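Long-range contacts in tryptophan--tRNA ligase (Campylobacter jejuni subsp. jejuni, PDB 3TZL), which probably joins tryptophan to its cognate tRNA at the expense of ATP, as a homodimeric class I aminoacyl-tRNA synthetase: residues I201-S205 and A280-Y284; I94-F98 and K162-W167; S216-D220 and N234-I238. One frame throughout, in Å; residues are numbered along the deposited sequence.

Contact 1 (I201-S205 and A280-Y284); sequences IDIFS and AREKY
The rings of F204 and Y284 lie nearly face to face, their planes 19° apart and their centroids separated by 4.1 Å. The stack is offset: F204 CD1 sits 3.6 Å from Y284 CG, over the root of the tyrosine ring, while F204 CB covers the far half of that ring in a CH-pi contact. Y284 sits on the face of the helix turned to the loop, and with CG anti to its backbone N (chi1 176°) its ring meets that of F204. The other face of F204 is covered by CG2 of its neighbour I203, so the phenyl ring is sandwiched between that methyl and the Y284 ring, and A280 O and R281 CA lie at its edge. A flat, apolar residue suits such a slot.

In this class I synthetase of the tryptophan and tyrosine group, 201-205 follows the KMSKS region, and the contact ties that loop to helix 278-289. Helix 53-70 adds A66 to F204 and K62 and S69 to Y284.

R281 reaches the loop with its chain extended from CG to NE, and arginine suits the place because its planar head offers several N-H donors. Its NE donates to I203 O at 2.7 Å, an almost straight bond (172°) in which the oxygen lies in the guanidinium plane. NH1 adds a weak second bond to the same oxygen at 3.3 Å, and NH2 is held by N274 OD1. These bonds probably fix the rotation of the guanidinium, over one face of which lies S205 O, 4.0 Å from R281 CZ.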
# COMPACT_ATOMS: atom_id res chain seq x y z
N ILE B 201 11.65 35.31 4.09
CA ILE B 201 11.08 36.19 3.08
C ILE B 201 10.41 35.29 2.05
O ILE B 201 11.08 34.51 1.37
CB ILE B 201 12.14 37.06 2.44
CG1 ILE B 201 12.61 38.12 3.43
CG2 ILE B 201 11.59 37.75 1.19
CD1 ILE B 201 13.83 38.88 2.96
N ASP B 202 9.08 35.38 1.98
CA ASP B 202 8.28 34.47 1.17
C ASP B 202 8.17 34.92 -0.29
O ASP B 202 8.28 36.11 -0.60
CB ASP B 202 6.89 34.27 1.79
CG ASP B 202 6.95 33.75 3.22
OD1 ASP B 202 7.90 33.02 3.55
OD2 ASP B 202 6.06 34.08 4.02
N ILE B 203 7.96 33.95 -1.17
CA ILE B 203 7.96 34.17 -2.60
C ILE B 203 6.58 34.54 -3.11
O ILE B 203 6.44 35.39 -3.97
CB ILE B 203 8.39 32.89 -3.34
CG1 ILE B 203 9.84 32.57 -3.00
CG2 ILE B 203 8.20 33.04 -4.83
CD1 ILE B 203 10.33 31.28 -3.62
N PHE B 204 5.57 33.87 -2.57
CA PHE B 204 4.22 34.00 -3.07
C PHE B 204 3.28 34.69 -2.08
O PHE B 204 2.16 34.26 -1.88
CB PHE B 204 3.67 32.63 -3.48
CG PHE B 204 4.47 31.98 -4.58
CD1 PHE B 204 4.44 32.48 -5.87
CD2 PHE B 204 5.26 30.87 -4.32
CE1 PHE B 204 5.18 31.90 -6.88
CE2 PHE B 204 6.02 30.29 -5.32
CZ PHE B 204 5.97 30.81 -6.60
N SER B 205 3.76 35.76 -1.47
CA SER B 205 2.97 36.50 -0.51
C SER B 205 2.41 37.74 -1.19
O SER B 205 2.72 38.01 -2.34
CB SER B 205 3.84 36.90 0.68
OG SER B 205 5.02 37.57 0.24
N ALA B 280 6.65 34.96 -11.92
CA ALA B 280 6.34 33.72 -11.24
C ALA B 280 5.04 33.83 -10.43
O ALA B 280 4.20 32.94 -10.48
CB ALA B 280 7.49 33.31 -10.34
N ARG B 281 4.89 34.91 -9.68
CA ARG B 281 3.68 35.15 -8.89
C ARG B 281 2.42 35.23 -9.76
O ARG B 281 1.38 34.67 -9.41
CB ARG B 281 3.80 36.45 -8.10
CG ARG B 281 4.83 36.44 -7.02
CD ARG B 281 4.84 37.78 -6.31
NE ARG B 281 5.63 37.73 -5.09
CZ ARG B 281 6.01 38.80 -4.40
NH1 ARG B 281 6.71 38.65 -3.29
NH2 ARG B 281 5.68 40.01 -4.84
N GLU B 282 2.52 35.93 -10.89
CA GLU B 282 1.38 36.04 -11.80
C GLU B 282 1.01 34.69 -12.38
O GLU B 282 -0.17 34.36 -12.52
CB GLU B 282 1.68 37.02 -12.94
CG GLU B 282 1.83 38.45 -12.51
CD GLU B 282 2.35 39.36 -13.64
OE1 GLU B 282 2.49 38.88 -14.79
OE2 GLU B 282 2.62 40.55 -13.36
N LYS B 283 2.03 33.91 -12.74
CA LYS B 283 1.80 32.57 -13.27
C LYS B 283 1.20 31.64 -12.19
O LYS B 283 0.27 30.85 -12.45
CB LYS B 283 3.11 32.01 -13.80
CG LYS B 283 2.99 30.61 -14.37
CD LYS B 283 4.30 30.21 -15.02
CE LYS B 283 4.33 28.74 -15.39
NZ LYS B 283 5.65 28.41 -16.01
N TYR B 284 1.74 31.75 -10.97
CA TYR B 284 1.26 30.99 -9.83
C TYR B 284 -0.23 31.22 -9.59
O TYR B 284 -1.02 30.27 -9.57
CB TYR B 284 2.08 31.39 -8.61
CG TYR B 284 1.67 30.77 -7.29
CD1 TYR B 284 2.05 29.47 -6.95
CD2 TYR B 284 0.98 31.51 -6.34
CE1 TYR B 284 1.71 28.92 -5.70
CE2 TYR B 284 0.62 30.97 -5.11
CZ TYR B 284 0.99 29.68 -4.79
OH TYR B 284 0.63 29.19 -3.57

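Contact 2 (I94-F98 and K162-W167); sequences ILSQF and KVNNEW
F98 packs its face on V163 and its edge on W167, where segment 94-98 meets the last turns of helix 150-167 in the Rossmann-fold catalytic domain of this class I synthetase, beside the dimer interface. Of the aromatic contacts, the main one is a T-shaped pair: the edge of F98 points at the face of the W167 six-membered ring, with the planes at 75° and the centroids 5.0 Å apart. F98 CZ leads, 3.8 Å from W167 CZ2, above the indole but offset toward its rim. I94 meets the same indole differently, its CG2 lying at the ring's edge, 4.0 Å from W167 CH2. A broad indole suits this place because its face and its edge can serve two neighbours at once.

The CH-pi contact belongs to V163. Its CG2 methyl lies over the face of F98, 3.7 Å from the ring centroid, having been set anti to the carbonyl carbon while CG1 is anti to the backbone N (chi1 169°). Among the purely aliphatic contacts, the same methyl also touches L95 CD2, so a compact branched residue can touch phenyl and leucine with one methyl. E166 brings its CB to the edge of F98, whereas its carboxylate leads away.

No hydrogen bond crosses between the two segments. The polar end of W167 looks to the other chain, NE1 donating to Q51 O of the second subunit, and S96 OG bonds H122 ND1 of that subunit. K162 lays the aliphatic part of its chain against the backbone of F98, with its CD 3.2 Å from F98 O.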
# COMPACT_ATOMS: atom_id res chain seq x y z
N ILE B 94 4.06 -5.12 -3.26
CA ILE B 94 5.01 -6.13 -3.70
C ILE B 94 6.37 -6.01 -3.01
O ILE B 94 6.91 -7.00 -2.51
CB ILE B 94 5.13 -6.13 -5.23
CG1 ILE B 94 3.86 -6.70 -5.83
CG2 ILE B 94 6.33 -6.94 -5.69
CD1 ILE B 94 3.60 -6.20 -7.22
N LEU B 95 6.92 -4.79 -2.95
CA LEU B 95 8.21 -4.56 -2.29
C LEU B 95 8.18 -4.93 -0.81
O LEU B 95 9.21 -5.28 -0.23
CB LEU B 95 8.65 -3.11 -2.46
CG LEU B 95 8.91 -2.62 -3.89
CD1 LEU B 95 9.55 -1.24 -3.89
CD2 LEU B 95 9.81 -3.62 -4.67
N SER B 96 7.02 -4.84 -0.18
CA SER B 96 6.92 -5.14 1.25
C SER B 96 7.29 -6.59 1.51
O SER B 96 7.78 -6.92 2.59
CB SER B 96 5.52 -4.85 1.78
OG SER B 96 5.31 -3.46 1.86
N GLN B 97 7.06 -7.45 0.53
CA GLN B 97 7.36 -8.87 0.68
C GLN B 97 8.85 -9.11 0.67
O GLN B 97 9.31 -10.15 1.12
CB GLN B 97 6.67 -9.67 -0.44
CG GLN B 97 5.22 -9.22 -0.73
CD GLN B 97 4.37 -9.08 0.52
OE1 GLN B 97 4.56 -9.79 1.52
NE2 GLN B 97 3.42 -8.16 0.48
N PHE B 98 9.60 -8.13 0.17
CA PHE B 98 11.05 -8.22 0.11
C PHE B 98 11.72 -7.29 1.10
O PHE B 98 12.92 -7.06 1.02
CB PHE B 98 11.53 -7.87 -1.30
CG PHE B 98 11.07 -8.82 -2.36
CD1 PHE B 98 11.83 -9.94 -2.70
CD2 PHE B 98 9.90 -8.57 -3.06
CE1 PHE B 98 11.42 -10.80 -3.70
CE2 PHE B 98 9.47 -9.42 -4.07
CZ PHE B 98 10.24 -10.54 -4.39
N LYS B 162 17.47 -7.37 -3.03
CA LYS B 162 16.72 -8.56 -2.66
C LYS B 162 15.82 -9.02 -3.80
O LYS B 162 15.79 -10.21 -4.13
CB LYS B 162 15.90 -8.32 -1.39
CG LYS B 162 15.53 -9.61 -0.66
CD LYS B 162 15.13 -9.34 0.80
CE LYS B 162 14.51 -10.56 1.48
NZ LYS B 162 15.44 -11.70 1.53
N VAL B 163 15.11 -8.08 -4.43
CA VAL B 163 14.20 -8.42 -5.51
C VAL B 163 14.96 -9.01 -6.69
O VAL B 163 14.57 -10.05 -7.23
CB VAL B 163 13.36 -7.20 -5.96
CG1 VAL B 163 12.62 -7.52 -7.24
CG2 VAL B 163 12.37 -6.78 -4.85
N ASN B 164 16.06 -8.36 -7.07
CA ASN B 164 16.89 -8.80 -8.18
C ASN B 164 17.50 -10.16 -7.91
O ASN B 164 17.71 -10.95 -8.83
CB ASN B 164 18.03 -7.80 -8.46
CG ASN B 164 17.56 -6.49 -9.08
OD1 ASN B 164 16.40 -6.34 -9.46
ND2 ASN B 164 18.47 -5.53 -9.20
N ASN B 165 17.81 -10.43 -6.65
CA ASN B 165 18.36 -11.74 -6.27
C ASN B 165 17.34 -12.85 -6.51
O ASN B 165 17.71 -13.98 -6.80
CB ASN B 165 18.80 -11.75 -4.81
CG ASN B 165 20.27 -11.48 -4.66
OD1 ASN B 165 21.07 -11.80 -5.54
ND2 ASN B 165 20.64 -10.88 -3.53
N GLU B 166 16.07 -12.52 -6.37
CA GLU B 166 15.02 -13.52 -6.49
C GLU B 166 14.49 -13.66 -7.92
O GLU B 166 14.16 -14.77 -8.35
CB GLU B 166 13.87 -13.21 -5.52
CG GLU B 166 12.70 -14.19 -5.61
CD GLU B 166 13.00 -15.55 -5.01
OE1 GLU B 166 13.98 -15.66 -4.25
OE2 GLU B 166 12.27 -16.51 -5.31
N TRP B 167 14.44 -12.55 -8.66
CA TRP B 167 13.70 -12.48 -9.92
C TRP B 167 14.54 -12.16 -11.18
O TRP B 167 14.05 -12.24 -12.30
CB TRP B 167 12.57 -11.46 -9.80
CG TRP B 167 11.36 -11.92 -9.05
CD1 TRP B 167 11.05 -13.20 -8.66
CD2 TRP B 167 10.28 -11.10 -8.62
NE1 TRP B 167 9.84 -13.22 -8.02
CE2 TRP B 167 9.34 -11.94 -7.97
CE3 TRP B 167 9.99 -9.72 -8.72
CZ2 TRP B 167 8.16 -11.46 -7.42
CZ3 TRP B 167 8.81 -9.25 -8.17
CH2 TRP B 167 7.92 -10.11 -7.53

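Contact 3 (S216-D220 and N234-I238); sequences SIVTD and NIFKI
I217 meets helix 234-239 through two branches that its first torsion (chi1 -66°) turns to the helix: CG2 stands anti to the backbone N, while CG1 is anti to the carbonyl carbon and carries CD1 deeper along the helix. CG2 lodges between the first two helical residues, 3.7 Å from N234 CB and 3.9 Å from I235 CG1. CD1 reaches I238 CD1 tip to tip at 4.2 Å, one helical turn on. A beta-branched residue with a long arm suits this place, since it spans the turn from N234 to I238. Alongside, T219 turns its methyl rather than its hydroxyl to the helix, CG2 lying 4.0 Å from I235 CD1.

Here the loop after helix 207-215 packs on helix 234-239, whose I238 side chain lies about 5 Å from that of M193 in the predicted ATP site; L269 and T188 also touch I217. At the first helical turn, the amide of N234 bends back toward the loop and ND2 makes a weak bond to V218 O, 3.4 Å long and bent to 130°. With so poor a polar link, cohesion probably comes mainly from apolar contacts, chiefly of the isoleucines, whose fit depends on shape more than direction.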
# COMPACT_ATOMS: atom_id res chain seq x y z
N SER B 216 11.29 43.87 8.81
CA SER B 216 11.76 43.23 10.03
C SER B 216 13.23 42.88 9.98
O SER B 216 13.78 42.39 10.96
CB SER B 216 10.96 41.94 10.29
OG SER B 216 11.38 40.89 9.42
N ILE B 217 13.87 43.13 8.84
CA ILE B 217 15.29 42.78 8.69
C ILE B 217 16.14 43.57 9.69
O ILE B 217 15.98 44.78 9.83
CB ILE B 217 15.79 43.02 7.26
CG1 ILE B 217 15.10 42.06 6.28
CG2 ILE B 217 17.31 42.84 7.20
CD1 ILE B 217 15.23 42.51 4.81
N VAL B 218 17.03 42.86 10.37
CA VAL B 218 17.91 43.45 11.39
C VAL B 218 19.00 44.32 10.77
O VAL B 218 19.81 43.84 9.97
CB VAL B 218 18.58 42.35 12.24
CG1 VAL B 218 19.69 42.95 13.10
CG2 VAL B 218 17.55 41.64 13.12
N THR B 219 19.02 45.59 11.17
CA THR B 219 20.04 46.53 10.70
C THR B 219 20.98 46.99 11.83
O THR B 219 20.82 46.60 12.99
CB THR B 219 19.41 47.78 10.05
OG1 THR B 219 18.94 48.67 11.07
CG2 THR B 219 18.25 47.39 9.16
N ASP B 220 21.97 47.82 11.47
CA ASP B 220 22.89 48.40 12.44
C ASP B 220 22.45 49.82 12.75
O ASP B 220 21.79 50.47 11.95
CB ASP B 220 24.32 48.45 11.89
CG ASP B 220 24.80 47.10 11.40
OD1 ASP B 220 24.27 46.06 11.85
OD2 ASP B 220 25.72 47.08 10.55
N ASN B 234 22.37 42.74 6.55
CA ASN B 234 21.51 41.67 6.07
C ASN B 234 20.66 42.11 4.90
O ASN B 234 20.24 41.27 4.09
CB ASN B 234 20.63 41.14 7.20
CG ASN B 234 21.45 40.51 8.31
OD1 ASN B 234 22.47 39.86 8.06
ND2 ASN B 234 21.01 40.71 9.55
N ILE B 235 20.38 43.40 4.79
CA ILE B 235 19.70 43.89 3.61
C ILE B 235 20.61 43.62 2.42
O ILE B 235 20.22 43.01 1.44
CB ILE B 235 19.41 45.41 3.68
CG1 ILE B 235 18.73 45.78 4.99
CG2 ILE B 235 18.54 45.83 2.51
CD1 ILE B 235 18.67 47.27 5.21
N PHE B 236 21.86 44.05 2.53
CA PHE B 236 22.79 43.86 1.43
C PHE B 236 22.98 42.37 1.11
O PHE B 236 22.87 41.98 -0.05
CB PHE B 236 24.13 44.52 1.70
CG PHE B 236 25.06 44.47 0.53
CD1 PHE B 236 25.04 45.48 -0.43
CD2 PHE B 236 25.96 43.42 0.38
CE1 PHE B 236 25.90 45.43 -1.52
CE2 PHE B 236 26.81 43.37 -0.70
CZ PHE B 236 26.78 44.38 -1.65
N LYS B 237 23.23 41.56 2.14
CA LYS B 237 23.43 40.13 1.96
C LYS B 237 22.25 39.48 1.22
O LYS B 237 22.45 38.60 0.38
CB LYS B 237 23.63 39.43 3.30
CG LYS B 237 24.94 39.74 3.99
CD LYS B 237 25.01 39.01 5.33
CE LYS B 237 26.43 38.99 5.89
NZ LYS B 237 27.01 40.36 6.02
N ILE B 238 21.04 39.90 1.55
CA ILE B 238 19.85 39.39 0.87
C ILE B 238 19.68 39.99 -0.53
O ILE B 238 19.27 39.30 -1.46
CB ILE B 238 18.58 39.60 1.71
CG1 ILE B 238 18.67 38.80 3.01
CG2 ILE B 238 17.33 39.17 0.93
CD1 ILE B 238 17.60 39.17 3.99

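Contacts 1 and 3 are neighbours, their centres 21 Å apart, and they join directly where I201 CD1 packs on I238 CD1 at 3.9 Å. In sequence, contact 3 falls between the two halves of contact 1. Both lie near the nucleotide: the side chain of D202 is about 8 Å from the bound ADP and that of I238 about 9 Å from it, and I201 and I238 each lie close to M193 of the KMSKS region. Contact 2 stands on the opposite side of the chain's centre, its own centre 44 Å from that of contact 1 and 54 Å from that of contact 3. There the side chain of L95 is about 11 Å from the bound tryptophan.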